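Local atomic coordinates of spectinomycin 9-adenylyltransferase (Enterococcus faecalis, PDB entry 6SXJ), a protein that confers resistance to spectinomycin, but not streptomycin, by transferring an adenylyl group from ATP to the 9-hydroxyl of the drug. Residues A[129-134]-A[155-160]; A[164-169]-A[193-198]. All coordinates share one frame; numbering follows the deposited sequence.

How the contacts relate
The chain first builds most of a mixed sheet that belongs largely to the nucleotidyltransferase fold, then enters helix 130-139. Contact 1 closes the loop that runs from this helix through strand 142-144 to the start of helix 159-173. Contact 2 closes next, from the middle of helix 159-173 to the end of helix 181-196. The two loops come in series, and both contacts use helix 159-173. That helix also meets helix 130-139 directly, with Ile132 packed on Ala165 and Ile166. Asp129 touches Ser169 beside them, and the ring of Phe159 reaches Thr194. The helix at the sheet and the C-terminal helices are thus joined through helix 159-173.

Contact 1 of 2, residues A[129-134]-A[155-160]; sequences DLTIML and PDIPFS
The first turn of helix 130-139 meets the loop that leads into helix 159-173, and Ile157 of that loop carries the contact. Its side chain points at the helix and offers two branches. The longer one ends at CD1 of Ile157, which lies 3.6 Å from CB of Leu134. CD1 of Ile157 also comes within 4.0 Å of the carbonyl carbon C of Leu134, so this methyl sits against the base of the leucine and its backbone. The shorter branch, CG2, is set anti to the backbone N of Ile157 and passes alongside CG2 of Thr131 at a looser 4.2 Å. One isoleucine therefore touches two residues a helical turn apart. Leu134 also packs on Ile90 of strand 85-91, which places the contact between the nucleotidyltransferase sheet and the beginning of the C-terminal helical region. Pro158, next in the chain, is the N-cap residue of helix 159-173. Thr131 uses its two branches differently. With chi1 -71°, OG1 lies beside the backbone N of Thr131 and CG2 is turned opposite that N. CG2 takes the apolar contact, while OG1 is hydrogen-bonded to ND1 of His100. Trp98 packs against both Thr131 and Ile157.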
loop_
_atom_site.group_PDB
_atom_site.type_symbol
_atom_site.label_atom_id
_atom_site.label_comp_id
_atom_site.label_asym_id
_atom_site.label_seq_id
_atom_site.Cartn_x
_atom_site.Cartn_y
_atom_site.Cartn_z
ATOM N N ASP A 129 -7.644 2.317 4.905
ATOM C CA ASP A 129 -6.514 1.450 4.599
ATOM C C ASP A 129 -5.233 1.952 5.250
ATOM O O ASP A 129 -4.332 1.157 5.540
ATOM C CB ASP A 129 -6.327 1.345 3.087
ATOM C CG ASP A 129 -7.253 0.329 2.456
ATOM O OD1 ASP A 129 -7.570 -0.678 3.122
ATOM O OD2 ASP A 129 -7.670 0.535 1.296
ATOM N N LEU A 130 -5.127 3.263 5.479
ATOM C CA LEU A 130 -3.941 3.816 6.118
ATOM C C LEU A 130 -3.753 3.276 7.528
ATOM O O LEU A 130 -2.629 3.275 8.043
ATOM C CB LEU A 130 -4.033 5.342 6.135
ATOM C CG LEU A 130 -2.895 6.094 6.819
ATOM C CD1 LEU A 130 -1.562 5.869 6.121
ATOM C CD2 LEU A 130 -3.238 7.573 6.862
ATOM N N THR A 131 -4.823 2.807 8.166
ATOM C CA THR A 131 -4.661 2.200 9.482
ATOM C C THR A 131 -3.820 0.930 9.407
ATOM O O THR A 131 -3.088 0.611 10.349
ATOM C CB THR A 131 -6.030 1.896 10.099
ATOM O OG1 THR A 131 -6.658 3.125 10.478
ATOM C CG2 THR A 131 -5.880 1.006 11.329
ATOM N N ILE A 132 -3.937 0.177 8.317
ATOM C CA ILE A 132 -3.124 -1.024 8.152
ATOM C C ILE A 132 -1.692 -0.652 7.803
ATOM O O ILE A 132 -0.748 -1.348 8.203
ATOM C CB ILE A 132 -3.750 -1.919 7.071
ATOM C CG1 ILE A 132 -5.245 -2.106 7.341
ATOM C CG2 ILE A 132 -3.064 -3.266 7.023
ATOM C CD1 ILE A 132 -6.000 -2.712 6.175
ATOM N N MET A 133 -1.509 0.440 7.061
ATOM C CA MET A 133 -0.173 0.898 6.711
ATOM C C MET A 133 0.571 1.383 7.944
ATOM O O MET A 133 1.693 0.942 8.220
ATOM C CB MET A 133 -0.270 2.009 5.667
ATOM C CG MET A 133 -1.169 1.668 4.497
ATOM S SD MET A 133 -1.390 3.024 3.340
ATOM C CE MET A 133 0.250 3.759 3.318
ATOM N N LEU A 134 -0.045 2.291 8.702
ATOM C CA LEU A 134 0.585 2.785 9.921
ATOM C C LEU A 134 0.872 1.643 10.884
ATOM O O LEU A 134 1.897 1.646 11.577
ATOM C CB LEU A 134 -0.302 3.840 10.579
ATOM C CG LEU A 134 -0.620 5.082 9.744
ATOM C CD1 LEU A 134 -1.543 6.025 10.504
ATOM C CD2 LEU A 134 0.663 5.791 9.345
ATOM N N PRO A 155 0.623 7.426 17.839
ATOM C CA PRO A 155 0.046 6.788 19.029
ATOM C C PRO A 155 -0.066 5.283 18.847
ATOM O O PRO A 155 0.026 4.750 17.739
ATOM C CB PRO A 155 -1.339 7.434 19.145
ATOM C CG PRO A 155 -1.706 7.788 17.721
ATOM C CD PRO A 155 -0.391 8.161 17.053
ATOM N N ASP A 156 -0.267 4.591 19.966
ATOM C CA ASP A 156 -0.599 3.175 19.898
ATOM C C ASP A 156 -1.852 3.007 19.052
ATOM O O ASP A 156 -2.830 3.741 19.222
ATOM C CB ASP A 156 -0.807 2.607 21.300
ATOM C CG ASP A 156 0.448 2.694 22.155
ATOM O OD1 ASP A 156 1.516 3.086 21.623
ATOM O OD2 ASP A 156 0.370 2.369 23.360
ATOM N N ILE A 157 -1.813 2.078 18.109
ATOM C CA ILE A 157 -2.947 1.838 17.221
ATOM C C ILE A 157 -3.578 0.505 17.632
ATOM O O ILE A 157 -2.936 -0.546 17.487
ATOM C CB ILE A 157 -2.533 1.829 15.748
ATOM C CG1 ILE A 157 -1.746 3.096 15.413
ATOM C CG2 ILE A 157 -3.771 1.730 14.858
ATOM C CD1 ILE A 157 -1.186 3.115 14.002
ATOM N N PRO A 158 -4.806 0.498 18.143
ATOM C CA PRO A 158 -5.420 -0.773 18.553
ATOM C C PRO A 158 -5.559 -1.707 17.362
ATOM O O PRO A 158 -6.012 -1.307 16.287
ATOM C CB PRO A 158 -6.787 -0.349 19.104
ATOM C CG PRO A 158 -7.097 0.935 18.396
ATOM C CD PRO A 158 -5.762 1.621 18.208
ATOM N N PHE A 159 -5.155 -2.961 17.555
ATOM C CA PHE A 159 -5.330 -3.938 16.492
ATOM C C PHE A 159 -6.797 -4.119 16.128
ATOM O O PHE A 159 -7.101 -4.543 15.007
ATOM C CB PHE A 159 -4.732 -5.275 16.898
ATOM C CG PHE A 159 -4.821 -6.316 15.831
ATOM C CD1 PHE A 159 -5.822 -7.266 15.860
ATOM C CD2 PHE A 159 -3.901 -6.346 14.797
ATOM C CE1 PHE A 159 -5.904 -8.231 14.880
ATOM C CE2 PHE A 159 -3.979 -7.311 13.812
ATOM C CZ PHE A 159 -4.981 -8.255 13.854
ATOM N N SER A 160 -7.712 -3.813 17.048
ATOM C CA SER A 160 -9.129 -3.876 16.717
ATOM C C SER A 160 -9.454 -2.949 15.552
ATOM O O SER A 160 -10.255 -3.297 14.676
ATOM C CB SER A 160 -9.968 -3.521 17.947
ATOM O OG SER A 160 -9.944 -2.130 18.209
#

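Contact 2 of 2, residues A[164-169]-A[193-198]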
loop_
_atom_site.group_PDB
_atom_site.type_symbol
_atom_site.label_atom_id
_atom_site.label_comp_id
_atom_site.label_asym_id
_atom_site.label_seq_id
_atom_site.Cartn_x
_atom_site.Cartn_y
_atom_site.Cartn_z
ATOM N N ARG A 164 -11.197 -3.784 11.993
ATOM C CA ARG A 164 -12.204 -2.996 11.320
ATOM C C ARG A 164 -11.737 -2.541 9.955
ATOM O O ARG A 164 -12.560 -2.373 9.051
ATOM C CB ARG A 164 -12.540 -1.781 12.163
ATOM C CG ARG A 164 -13.703 -0.932 11.638
ATOM C CD ARG A 164 -14.628 -0.398 12.771
ATOM N NE ARG A 164 -13.870 0.291 13.803
ATOM C CZ ARG A 164 -13.874 1.606 13.962
ATOM N NH1 ARG A 164 -14.615 2.364 13.169
ATOM N NH2 ARG A 164 -13.136 2.157 14.911
ATOM N N ALA A 165 -10.441 -2.234 9.816
ATOM C CA ALA A 165 -9.901 -1.768 8.543
ATOM C C ALA A 165 -9.968 -2.862 7.483
ATOM O O ALA A 165 -10.458 -2.638 6.369
ATOM C CB ALA A 165 -8.459 -1.296 8.750
ATOM N N ILE A 166 -9.476 -4.058 7.813
ATOM C CA ILE A 166 -9.441 -5.138 6.829
ATOM C C ILE A 166 -10.850 -5.507 6.379
ATOM O O ILE A 166 -11.106 -5.698 5.183
ATOM C CB ILE A 166 -8.697 -6.355 7.406
ATOM C CG1 ILE A 166 -7.187 -6.105 7.413
ATOM C CG2 ILE A 166 -9.039 -7.613 6.606
ATOM C CD1 ILE A 166 -6.389 -7.174 8.119
ATOM N N MET A 167 -11.787 -5.624 7.322
ATOM C CA MET A 167 -13.133 -6.056 6.963
ATOM C C MET A 167 -13.821 -5.035 6.068
ATOM O O MET A 167 -14.484 -5.394 5.088
ATOM C CB MET A 167 -13.962 -6.283 8.222
ATOM C CG MET A 167 -13.353 -7.213 9.249
ATOM S SD MET A 167 -12.575 -8.677 8.559
ATOM C CE MET A 167 -13.956 -9.517 7.817
ATOM N N ASP A 168 -13.684 -3.753 6.388
ATOM C CA ASP A 168 -14.339 -2.736 5.575
ATOM C C ASP A 168 -13.775 -2.722 4.154
ATOM O O ASP A 168 -14.519 -2.534 3.185
ATOM C CB ASP A 168 -14.190 -1.365 6.234
ATOM C CG ASP A 168 -15.156 -1.148 7.386
ATOM O OD1 ASP A 168 -15.942 -2.065 7.669
ATOM O OD2 ASP A 168 -15.125 -0.059 8.008
ATOM N N SER A 169 -12.480 -3.006 4.002
ATOM C CA SER A 169 -11.887 -3.035 2.668
ATOM C C SER A 169 -12.340 -4.259 1.884
ATOM O O SER A 169 -12.598 -4.172 0.676
ATOM C CB SER A 169 -10.366 -3.016 2.776
ATOM O OG SER A 169 -9.776 -3.284 1.518
ATOM N N LEU A 193 -4.322 -13.974 6.266
ATOM C CA LEU A 193 -3.139 -14.227 7.075
ATOM C C LEU A 193 -3.025 -13.234 8.217
ATOM O O LEU A 193 -2.948 -13.637 9.382
ATOM C CB LEU A 193 -1.895 -14.192 6.197
ATOM C CG LEU A 193 -1.697 -15.471 5.382
ATOM C CD1 LEU A 193 -0.491 -15.391 4.463
ATOM C CD2 LEU A 193 -1.609 -16.682 6.287
ATOM N N THR A 194 -3.077 -11.931 7.906
ATOM C CA THR A 194 -2.817 -10.927 8.924
ATOM C C THR A 194 -3.889 -10.932 10.010
ATOM O O THR A 194 -3.566 -10.654 11.167
ATOM C CB THR A 194 -2.663 -9.544 8.291
ATOM O OG1 THR A 194 -2.708 -8.582 9.344
ATOM C CG2 THR A 194 -3.734 -9.269 7.287
ATOM N N MET A 195 -5.136 -11.319 9.700
ATOM C CA MET A 195 -6.135 -11.327 10.757
ATOM C C MET A 195 -5.980 -12.499 11.698
ATOM O O MET A 195 -6.437 -12.388 12.832
ATOM C CB MET A 195 -7.551 -11.349 10.215
ATOM C CG MET A 195 -8.574 -11.111 11.259
ATOM S SD MET A 195 -9.874 -9.984 10.799
ATOM C CE MET A 195 -9.000 -8.470 10.886
ATOM N N ASP A 196 -5.282 -13.571 11.304
ATOM C CA ASP A 196 -5.035 -14.661 12.243
ATOM C C ASP A 196 -3.686 -14.452 12.914
ATOM O O ASP A 196 -3.635 -13.863 13.998
ATOM C CB ASP A 196 -5.095 -16.025 11.559
ATOM C CG ASP A 196 -5.649 -17.095 12.465
ATOM O OD1 ASP A 196 -6.666 -17.707 12.115
ATOM O OD2 ASP A 196 -5.080 -17.318 13.547
ATOM N N THR A 197 -2.600 -14.892 12.263
ATOM C CA THR A 197 -1.272 -14.854 12.868
ATOM C C THR A 197 -0.995 -13.481 13.465
ATOM O O THR A 197 -0.803 -13.342 14.677
ATOM C CB THR A 197 -0.213 -15.211 11.822
ATOM O OG1 THR A 197 -0.041 -14.097 10.938
ATOM C CG2 THR A 197 -0.619 -16.445 11.023
ATOM N N GLY A 198 -0.999 -12.449 12.622
ATOM C CA GLY A 198 -0.819 -11.087 13.086
ATOM C C GLY A 198 0.142 -10.276 12.241
ATOM O O GLY A 198 0.314 -9.075 12.465
#
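Ile166 on helix 159-173 and Thr194 and Met195 on helix 181-196 form an apolar helix-helix contact in the C-terminal domain of the aminoglycoside adenylyltransferase family. The nearest CA atoms are those of Ile166 and Met195, 8.0 Å apart. Ile166 can be followed outward from its backbone. The CB atom of Ile166 lies 4.1 Å from CE of Met195, so the methionine methyl already covers the root of the side chain. CG1 stands anti to the carbonyl carbon (chi1 -75°) and carries the chain on towards helix 181-196. At the tip, CD1 of Ile166 is 4.0 Å from the same CE of Met195. CD1 of Ile166 also meets CG2 of Thr194 tip to tip at 3.5 Å, tighter than usual for two carbons. OG1 of Thr194 is farther from CD1 of Ile166, at 4.1 Å. Met191, one helical turn before Met195, packs on Ile166 as well.

Met195 reaches across from the other helix and slides past Ile166 in the opposite direction. Its CG is anti to the backbone N (chi1 -170°), but the chain bends farther out. These bends bring CE back over Ile166 and leave SD turned to Met167. The CB of Met167 does not point at the partner helix. The fold at chi2 (-42°) brings SD of Met167 nearer the partner helix. Met167, which is partly exposed, meets Met195 alone of the 193-198 segment. The two methionine side chains cross at about a right angle, with SD of Met167 3.7 Å from SD of Met195.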